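Local coordinates for protein putative Xylose isomerase (Rhodospirillum rubrum, PDB 3QXB) that probably acts as an isomerase with a xylose isomerase-like TIM-barrel fold, and binds iron and manganese ions, at residues Asp46-Glu50 with Val306-Lys310; Trp256-Gln260 with Asp301-Ser305; Ile120-Ala124 with Tyr166-Leu172. All coordinates share one frame; numbering follows the deposited sequence.

Interaction 1: Asp46-Glu50 with Val306-Lys310; sequences DLGLE and VKALK
A small loop-to-helix contact, part apolar and part polar, sets L47, G48 and L49, in the loop between helix 36-46 and strand 51-55, against V306 and K310 in the last turn of helix 295-310, the final helix of the TIM barrel. V306 is the apolar centre. Its branched side chain points at the loop, and both methyls are used: CG2 meets L47 CD2 at 4.1 Å, the two side chains crossing at about a right angle, whereas L49 comes tip to tip, its CD1 lying 4.0 Å from V306 CG1 and equally near CG2. With CG1 anti to the backbone N (chi1 180°), that methyl also packs 3.2 Å from L47 O. A beta-branched valine suits this place because its two methyls diverge close to the helix backbone and can serve two leucines at once. Replacing L49 by an alanine would remove CG and both end methyls and would probably open a gap beside V306 CG1 and over L22 and V24. One turn further on, K310 stretches an extended chain past the loop, its CE 4.2 Å from L49 CD2, and gives a hydrogen bond from NZ to G48 O at 2.9 Å. The ammonium stands above the carbonyl plane, 36° out of it, at a C=O...N angle of 116°. G48 is the first residue to leave the helical path and has positive phi; a side chain here would also run into K310 NZ, so glycine fits on both counts. Around the contact, L49 rests on L22 and V24 of strand 22-25, and L47 on M302 and I303 of helix 295-310, so the loop is wedged between the barrel's first strand and its last helix.

Interaction 2: Trp256-Gln260 with Asp301-Ser305; sequences WSFTQ and DMIAS. With EDO (1,2-ethanediol), chain K.
S257 and T259, on a type I beta turn from S257 to Q260, grasp the D301 carboxylate of helix 295-310 in this TIM barrel, one hydroxyl to each oxygen. S257 OG donates to D301 OD2 at 2.7 Å, on the carboxylate oxygen's syn lone pair. T259 OG1 donates to D301 OD1, also at 2.7 Å, from the syn side but 17° out of the carboxylate plane. Two short hydroxyl side chains suit a turn lying this close to the helix, one reaching each oxygen, and together they fix the rotation of the carboxylate; Y289 OH also bonds OD2. The other branch of T259 does apolar work: its CG2 lies 3.6 Å from A304 CB, where a small alanine lets the turn come close. A 1,2-ethanediol, probably from the crystallisation liquor, lies by the S257 amide, but its O2 is modelled 2.4 Å from S257 N, too short to be trusted. One turn along from D301, S305 has OG anti to the backbone N (chi1 176°), which turns it toward the F258 amide. S305 OG accepts F258 N-H at 3.0 Å, with an N-H...O angle of 160°. That same oxygen sits at the F258 ring edge, in its plane, 3.5 Å from F258 CD2.

Interaction 3: Ile120-Ala124 with Tyr166-Leu172; sequences IDMTA and YAKRQGL
I120 and L172 form the apolar centre where helix 106-125 and the C-terminal end of helix 146-170 lie side by side on the outside of the barrel. The segment axes approach to 9.9 Å and run nearly parallel, 20° apart, and I120, T123 and L172 all touch T131 of strand 130-133. I120 CG2, anti to the backbone N, points into the groove between them: it is 3.9 Å from A167 CA and 4.1 Å from L172 CD2, while CD1 reaches on to A167 CB. The small A167 lets the branched isoleucine come close to the opposite backbone. L172 spreads its methyls, CD1 lying 3.8 Å from A124 CB and CD2 meeting T123 CG2 as the two side chains cross at about a right angle. The chain turns L172 back toward this core through G171, whose positive phi completes a Schellman motif; at these backbone angles a side chain would press on the preceding carbonyl, hence glycine. Beyond L172, A124 CB sits 3.5 Å from Q170 O. Further out, I120 CG2 approaches Y166 CD2 obliquely, and Q170 CG lies 3.6 Å above one face of the Y166 ring, offset toward its rim. At the polar edge Y166 OH donates to D121 OD1; the modelled 2.4 Å is very short, so the exact length is doubtful. The carboxylate and ring planes stand 73° apart, with OD1 at the ring edge near its plane. D121 OD2 has a second partner in K117, a salt bridge within its own helix. A tyrosine thus serves both layers, its ring lying against I120 and Q170 while its hydroxyl ends on a carboxylate, and the salt bridge to K117 would be expected to help D121 stay ionised, which suits it as acceptor for that hydroxyl.

Overall arrangement
Interactions 1 and 2 share helix 295-310 and lie about 10 Å apart between centres. They touch: L309 CD1 packs 3.8 Å from F258 CD2, and L47 CD2 lies 4.0 Å from I303 N, so one helix joins the 46-50 loop to the 256-260 turn. Interaction 3 stands apart, its centre about 30 Å from that of interaction 1 and about 34 Å from that of interaction 2, on the opposite side of the chain's centre from the latter. Interaction 2 comes nearest the metal site: the side chain of F258 is about 8 Å from that of E286, a metal ligand, and about 12 Å from the bound iron and manganese; that of L49 is about 11 Å from E286.

Interaction 1: Asp46-Glu50 with Val306-Lys310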
loop_
_atom_site.group_PDB
_atom_site.type_symbol
_atom_site.label_atom_id
_atom_site.label_comp_id
_atom_site.label_asym_id
_atom_site.label_seq_id
_atom_site.Cartn_x
_atom_site.Cartn_y
_atom_site.Cartn_z
ATOM N N ASP A 46 2.738 -10.835 -24.217
ATOM C CA ASP A 46 2.657 -11.896 -23.232
ATOM C C ASP A 46 1.248 -12.165 -22.710
ATOM O O ASP A 46 0.873 -13.330 -22.603
ATOM C CB ASP A 46 3.612 -11.621 -22.082
ATOM C CG ASP A 46 5.047 -11.593 -22.528
ATOM O OD1 ASP A 46 5.355 -12.241 -23.533
ATOM O OD2 ASP A 46 5.876 -10.936 -21.869
ATOM N N LEU A 47 0.477 -11.115 -22.385
ATOM C CA LEU A 47 -0.909 -11.303 -21.959
ATOM C C LEU A 47 -1.896 -11.293 -23.125
ATOM O O LEU A 47 -3.000 -11.779 -22.957
ATOM C CB LEU A 47 -1.347 -10.242 -20.967
ATOM C CG LEU A 47 -0.412 -10.035 -19.776
ATOM C CD1 LEU A 47 -1.044 -8.992 -18.872
ATOM C CD2 LEU A 47 -0.154 -11.338 -19.082
ATOM N N GLY A 48 -1.507 -10.751 -24.282
ATOM C CA GLY A 48 -2.403 -10.745 -25.467
ATOM C C GLY A 48 -3.671 -9.928 -25.215
ATOM O O GLY A 48 -4.733 -10.310 -25.615
ATOM N N LEU A 49 -3.547 -8.786 -24.531
ATOM C CA LEU A 49 -4.717 -7.942 -24.197
ATOM C C LEU A 49 -4.584 -6.543 -24.802
ATOM O O LEU A 49 -3.518 -6.121 -25.250
ATOM C CB LEU A 49 -4.868 -7.837 -22.668
ATOM C CG LEU A 49 -5.263 -9.143 -21.984
ATOM C CD1 LEU A 49 -5.172 -9.006 -20.472
ATOM C CD2 LEU A 49 -6.677 -9.513 -22.400
ATOM N N GLU A 50 -5.687 -5.832 -24.810
ATOM C CA GLU A 50 -5.761 -4.530 -25.477
ATOM C C GLU A 50 -6.222 -3.423 -24.527
ATOM O O GLU A 50 -5.678 -2.301 -24.521
ATOM C CB GLU A 50 -6.727 -4.719 -26.651
ATOM C CG GLU A 50 -6.981 -3.501 -27.421
ATOM C CD GLU A 50 -7.940 -3.739 -28.574
ATOM O OE1 GLU A 50 -8.310 -4.924 -28.843
ATOM O OE2 GLU A 50 -8.296 -2.713 -29.176
ATOM N N VAL A 306 -4.573 -15.180 -17.700
ATOM C CA VAL A 306 -5.234 -14.613 -18.879
ATOM C C VAL A 306 -5.666 -15.730 -19.893
ATOM O O VAL A 306 -6.757 -15.669 -20.483
ATOM C CB VAL A 306 -4.377 -13.504 -19.560
ATOM C CG1 VAL A 306 -5.081 -12.954 -20.755
ATOM C CG2 VAL A 306 -4.116 -12.357 -18.579
ATOM N N LYS A 307 -4.839 -16.750 -20.088
ATOM C CA LYS A 307 -5.255 -17.907 -20.908
ATOM C C LYS A 307 -6.519 -18.560 -20.354
ATOM O O LYS A 307 -7.400 -18.904 -21.122
ATOM C CB LYS A 307 -4.154 -18.957 -21.053
ATOM C CG LYS A 307 -3.216 -18.756 -22.238
ATOM C CD LYS A 307 -2.244 -19.968 -22.403
ATOM C CE LYS A 307 -0.815 -19.484 -22.709
ATOM N N ALA A 308 -6.610 -18.689 -19.024
ATOM C CA ALA A 308 -7.771 -19.296 -18.374
ATOM C C ALA A 308 -9.013 -18.456 -18.645
ATOM O O ALA A 308 -10.063 -18.997 -18.976
ATOM C CB ALA A 308 -7.541 -19.445 -16.855
ATOM N N LEU A 309 -8.886 -17.136 -18.527
ATOM C CA LEU A 309 -10.011 -16.217 -18.779
ATOM C C LEU A 309 -10.464 -16.275 -20.238
ATOM O O LEU A 309 -11.674 -16.360 -20.541
ATOM C CB LEU A 309 -9.640 -14.783 -18.400
ATOM C CG LEU A 309 -9.612 -14.410 -16.918
ATOM C CD1 LEU A 309 -8.872 -13.066 -16.713
ATOM C CD2 LEU A 309 -11.024 -14.393 -16.315
ATOM N N LYS A 310 -9.506 -16.259 -21.159
ATOM C CA LYS A 310 -9.853 -16.366 -22.602
ATOM C C LYS A 310 -10.491 -17.702 -22.999
ATOM O O LYS A 310 -11.179 -17.762 -24.016
ATOM C CB LYS A 310 -8.619 -16.118 -23.472
ATOM C CG LYS A 310 -8.172 -14.650 -23.497
ATOM C CD LYS A 310 -6.801 -14.521 -24.108
ATOM C CE LYS A 310 -6.509 -13.109 -24.569
ATOM N NZ LYS A 310 -5.248 -13.150 -25.368
#

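Interaction 2: Trp256-Gln260 with Asp301-Ser305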
loop_
_atom_site.group_PDB
_atom_site.type_symbol
_atom_site.label_atom_id
_atom_site.label_comp_id
_atom_site.label_asym_id
_atom_site.label_seq_id
_atom_site.Cartn_x
_atom_site.Cartn_y
_atom_site.Cartn_z
ATOM N N TRP A 256 -6.898 -13.160 -5.990
ATOM C CA TRP A 256 -6.178 -14.276 -6.545
ATOM C C TRP A 256 -6.259 -14.220 -8.045
ATOM O O TRP A 256 -7.164 -13.610 -8.622
ATOM C CB TRP A 256 -6.691 -15.635 -6.057
ATOM C CG TRP A 256 -6.430 -15.930 -4.609
ATOM C CD1 TRP A 256 -5.397 -15.467 -3.835
ATOM C CD2 TRP A 256 -7.216 -16.764 -3.760
ATOM N NE1 TRP A 256 -5.520 -15.930 -2.556
ATOM C CE2 TRP A 256 -6.625 -16.734 -2.479
ATOM C CE3 TRP A 256 -8.377 -17.512 -3.947
ATOM C CZ2 TRP A 256 -7.152 -17.453 -1.390
ATOM C CZ3 TRP A 256 -8.892 -18.241 -2.870
ATOM C CH2 TRP A 256 -8.271 -18.208 -1.612
ATOM N N SER A 257 -5.296 -14.871 -8.682
ATOM C CA SER A 257 -5.350 -15.023 -10.125
ATOM C C SER A 257 -6.207 -16.243 -10.515
ATOM O O SER A 257 -6.605 -17.035 -9.663
ATOM C CB SER A 257 -3.942 -15.161 -10.651
ATOM O OG SER A 257 -3.593 -16.514 -10.708
ATOM N N PHE A 258 -6.489 -16.387 -11.806
ATOM C CA PHE A 258 -7.347 -17.436 -12.290
ATOM C C PHE A 258 -6.665 -18.793 -12.523
ATOM O O PHE A 258 -7.271 -19.733 -13.050
ATOM C CB PHE A 258 -8.150 -16.935 -13.493
ATOM C CG PHE A 258 -9.075 -15.801 -13.142
ATOM C CD1 PHE A 258 -10.342 -16.049 -12.660
ATOM C CD2 PHE A 258 -8.633 -14.474 -13.217
ATOM C CE1 PHE A 258 -11.171 -15.022 -12.318
ATOM C CE2 PHE A 258 -9.449 -13.455 -12.871
ATOM C CZ PHE A 258 -10.708 -13.708 -12.416
ATOM N N THR A 259 -5.421 -18.928 -12.079
ATOM C CA THR A 259 -4.859 -20.267 -11.869
ATOM C C THR A 259 -5.248 -20.857 -10.480
ATOM O O THR A 259 -4.973 -22.032 -10.208
ATOM C CB THR A 259 -3.336 -20.270 -12.007
ATOM O OG1 THR A 259 -2.772 -19.545 -10.904
ATOM C CG2 THR A 259 -2.891 -19.631 -13.360
ATOM N N GLN A 260 -5.854 -20.043 -9.611
ATOM C CA GLN A 260 -6.241 -20.463 -8.271
ATOM C C GLN A 260 -7.709 -20.942 -8.182
ATOM O O GLN A 260 -8.575 -20.437 -8.905
ATOM C CB GLN A 260 -6.049 -19.315 -7.294
ATOM C CG GLN A 260 -4.616 -18.851 -7.164
ATOM C CD GLN A 260 -3.688 -20.001 -6.877
ATOM O OE1 GLN A 260 -2.920 -20.412 -7.741
ATOM N NE2 GLN A 260 -3.785 -20.560 -5.677
ATOM N N ASP A 301 2.429 -16.806 -14.042
ATOM C CA ASP A 301 1.084 -17.000 -13.498
ATOM C C ASP A 301 0.051 -16.106 -14.148
ATOM O O ASP A 301 -1.079 -16.569 -14.454
ATOM C CB ASP A 301 1.099 -16.750 -11.998
ATOM C CG ASP A 301 -0.205 -17.090 -11.363
ATOM O OD1 ASP A 301 -0.443 -18.291 -11.152
ATOM O OD2 ASP A 301 -0.995 -16.172 -11.114
HETATM N N MSE A 302 0.424 -14.838 -14.379
HETATM C CA MSE A 302 -0.432 -13.888 -15.086
HETATM C C MSE A 302 -0.808 -14.351 -16.486
HETATM O O MSE A 302 -1.950 -14.216 -16.881
HETATM C CB MSE A 302 0.227 -12.518 -15.216
HETATM C CG MSE A 302 0.010 -11.614 -14.038
HETATM SE SE MSE A 302 -1.770 -11.135 -13.595
HETATM C CE MSE A 302 -2.358 -10.366 -15.263
ATOM N N ILE A 303 0.169 -14.869 -17.230
ATOM C CA ILE A 303 -0.068 -15.437 -18.575
ATOM C C ILE A 303 -1.033 -16.610 -18.501
ATOM O O ILE A 303 -1.989 -16.681 -19.304
ATOM C CB ILE A 303 1.248 -15.900 -19.236
ATOM C CG1 ILE A 303 2.168 -14.718 -19.507
ATOM C CG2 ILE A 303 1.020 -16.637 -20.573
ATOM C CD1 ILE A 303 3.583 -15.128 -19.831
ATOM N N ALA A 304 -0.817 -17.523 -17.551
ATOM C CA ALA A 304 -1.692 -18.694 -17.437
ATOM C C ALA A 304 -3.072 -18.211 -16.996
ATOM O O ALA A 304 -4.071 -18.745 -17.415
ATOM C CB ALA A 304 -1.129 -19.734 -16.475
ATOM N N SER A 305 -3.119 -17.162 -16.176
ATOM C CA SER A 305 -4.399 -16.614 -15.722
ATOM C C SER A 305 -5.224 -15.977 -16.860
ATOM O O SER A 305 -6.441 -16.275 -17.030
ATOM C CB SER A 305 -4.142 -15.634 -14.566
ATOM O OG SER A 305 -5.340 -15.010 -14.163
HETATM C C1 EDO K . -1.527 -14.614 -6.478
HETATM O O1 EDO K . -1.138 -14.350 -5.152
HETATM C C2 EDO K . -2.613 -15.642 -6.312
HETATM O O2 EDO K . -3.298 -15.685 -7.526
#

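Interaction 3: Ile120-Ala124 with Tyr166-Leu172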
loop_
_atom_site.group_PDB
_atom_site.type_symbol
_atom_site.label_atom_id
_atom_site.label_comp_id
_atom_site.label_asym_id
_atom_site.label_seq_id
_atom_site.Cartn_x
_atom_site.Cartn_y
_atom_site.Cartn_z
ATOM N N ILE A 120 -6.525 13.509 -11.390
ATOM C CA ILE A 120 -7.159 14.040 -12.587
ATOM C C ILE A 120 -6.124 14.795 -13.465
ATOM O O ILE A 120 -6.091 14.615 -14.677
ATOM C CB ILE A 120 -8.316 14.987 -12.200
ATOM C CG1 ILE A 120 -9.465 14.162 -11.609
ATOM C CG2 ILE A 120 -8.717 15.878 -13.381
ATOM C CD1 ILE A 120 -10.548 14.965 -10.838
ATOM N N ASP A 121 -5.282 15.632 -12.861
ATOM C CA ASP A 121 -4.183 16.298 -13.644
ATOM C C ASP A 121 -3.300 15.290 -14.388
ATOM O O ASP A 121 -3.062 15.369 -15.620
ATOM C CB ASP A 121 -3.327 17.177 -12.760
ATOM C CG ASP A 121 -4.044 18.392 -12.258
ATOM O OD1 ASP A 121 -5.067 18.836 -12.833
ATOM O OD2 ASP A 121 -3.590 18.913 -11.248
HETATM N N MSE A 122 -2.834 14.303 -13.656
HETATM C CA MSE A 122 -2.027 13.211 -14.274
HETATM C C MSE A 122 -2.772 12.446 -15.372
HETATM O O MSE A 122 -2.243 12.116 -16.485
HETATM C CB MSE A 122 -1.609 12.243 -13.135
HETATM C CG MSE A 122 -0.559 11.183 -13.524
HETATM SE SE MSE A 122 -0.289 10.029 -11.976
HETATM C CE MSE A 122 -1.793 8.953 -12.124
ATOM N N THR A 123 -4.034 12.163 -15.107
ATOM C CA THR A 123 -4.839 11.437 -16.115
ATOM C C THR A 123 -5.017 12.284 -17.393
ATOM O O THR A 123 -4.910 11.756 -18.507
ATOM C CB THR A 123 -6.182 11.027 -15.502
ATOM O OG1 THR A 123 -5.946 10.230 -14.319
ATOM C CG2 THR A 123 -7.044 10.256 -16.547
ATOM N N ALA A 124 -5.286 13.583 -17.257
ATOM C CA ALA A 124 -5.421 14.484 -18.429
ATOM C C ALA A 124 -4.093 14.572 -19.182
ATOM O O ALA A 124 -4.057 14.609 -20.393
ATOM C CB ALA A 124 -5.829 15.912 -17.978
ATOM N N TYR A 166 -14.100 19.977 -12.319
ATOM C CA TYR A 166 -12.685 20.096 -12.679
ATOM C C TYR A 166 -12.259 19.077 -13.750
ATOM O O TYR A 166 -11.564 19.428 -14.698
ATOM C CB TYR A 166 -11.810 20.014 -11.433
ATOM C CG TYR A 166 -10.344 20.226 -11.725
ATOM C CD1 TYR A 166 -9.880 21.458 -12.146
ATOM C CD2 TYR A 166 -9.428 19.208 -11.544
ATOM C CE1 TYR A 166 -8.568 21.660 -12.402
ATOM C CE2 TYR A 166 -8.114 19.405 -11.787
ATOM C CZ TYR A 166 -7.668 20.628 -12.207
ATOM O OH TYR A 166 -6.310 20.845 -12.464
ATOM N N ALA A 167 -12.671 17.821 -13.610
ATOM C CA ALA A 167 -12.313 16.776 -14.543
ATOM C C ALA A 167 -12.841 17.170 -15.920
ATOM O O ALA A 167 -12.102 17.089 -16.892
ATOM C CB ALA A 167 -12.891 15.404 -14.120
ATOM N N LYS A 168 -14.093 17.633 -15.995
ATOM C CA LYS A 168 -14.634 18.042 -17.294
ATOM C C LYS A 168 -13.773 19.146 -17.915
ATOM O O LYS A 168 -13.466 19.093 -19.074
ATOM C CB LYS A 168 -16.079 18.536 -17.214
ATOM C CG LYS A 168 -16.653 18.716 -18.705
ATOM C CD LYS A 168 -17.983 19.382 -18.761
ATOM C CE LYS A 168 -17.883 20.903 -18.550
ATOM N NZ LYS A 168 -17.879 21.733 -19.834
ATOM N N ARG A 169 -13.379 20.148 -17.123
ATOM C CA ARG A 169 -12.549 21.193 -17.629
ATOM C C ARG A 169 -11.197 20.653 -18.140
ATOM O O ARG A 169 -10.691 21.154 -19.131
ATOM C CB ARG A 169 -12.302 22.213 -16.531
ATOM C CG ARG A 169 -11.744 23.492 -16.996
ATOM C CD ARG A 169 -11.771 24.483 -15.787
ATOM N NE ARG A 169 -10.401 24.772 -15.414
ATOM C CZ ARG A 169 -9.917 24.889 -14.185
ATOM N NH1 ARG A 169 -10.659 24.744 -13.062
ATOM N NH2 ARG A 169 -8.632 25.156 -14.108
ATOM N N GLN A 170 -10.627 19.642 -17.466
ATOM C CA GLN A 170 -9.372 19.032 -17.896
ATOM C C GLN A 170 -9.532 18.011 -19.070
ATOM O O GLN A 170 -8.563 17.446 -19.540
ATOM C CB GLN A 170 -8.699 18.394 -16.683
ATOM C CG GLN A 170 -8.376 19.435 -15.529
ATOM C CD GLN A 170 -7.684 20.704 -16.047
ATOM O OE1 GLN A 170 -8.071 21.844 -15.756
ATOM N NE2 GLN A 170 -6.724 20.509 -16.836
ATOM N N GLY A 171 -10.755 17.804 -19.537
ATOM C CA GLY A 171 -10.988 16.972 -20.722
ATOM C C GLY A 171 -11.383 15.545 -20.414
ATOM O O GLY A 171 -11.587 14.788 -21.345
ATOM N N LEU A 172 -11.568 15.170 -19.139
ATOM C CA LEU A 172 -11.995 13.817 -18.798
ATOM C C LEU A 172 -13.531 13.637 -19.141
ATOM O O LEU A 172 -14.296 14.592 -19.171
ATOM C CB LEU A 172 -11.660 13.457 -17.319
ATOM C CG LEU A 172 -10.203 13.002 -16.994
ATOM C CD1 LEU A 172 -9.130 14.062 -17.279
ATOM C CD2 LEU A 172 -10.030 12.570 -15.504
#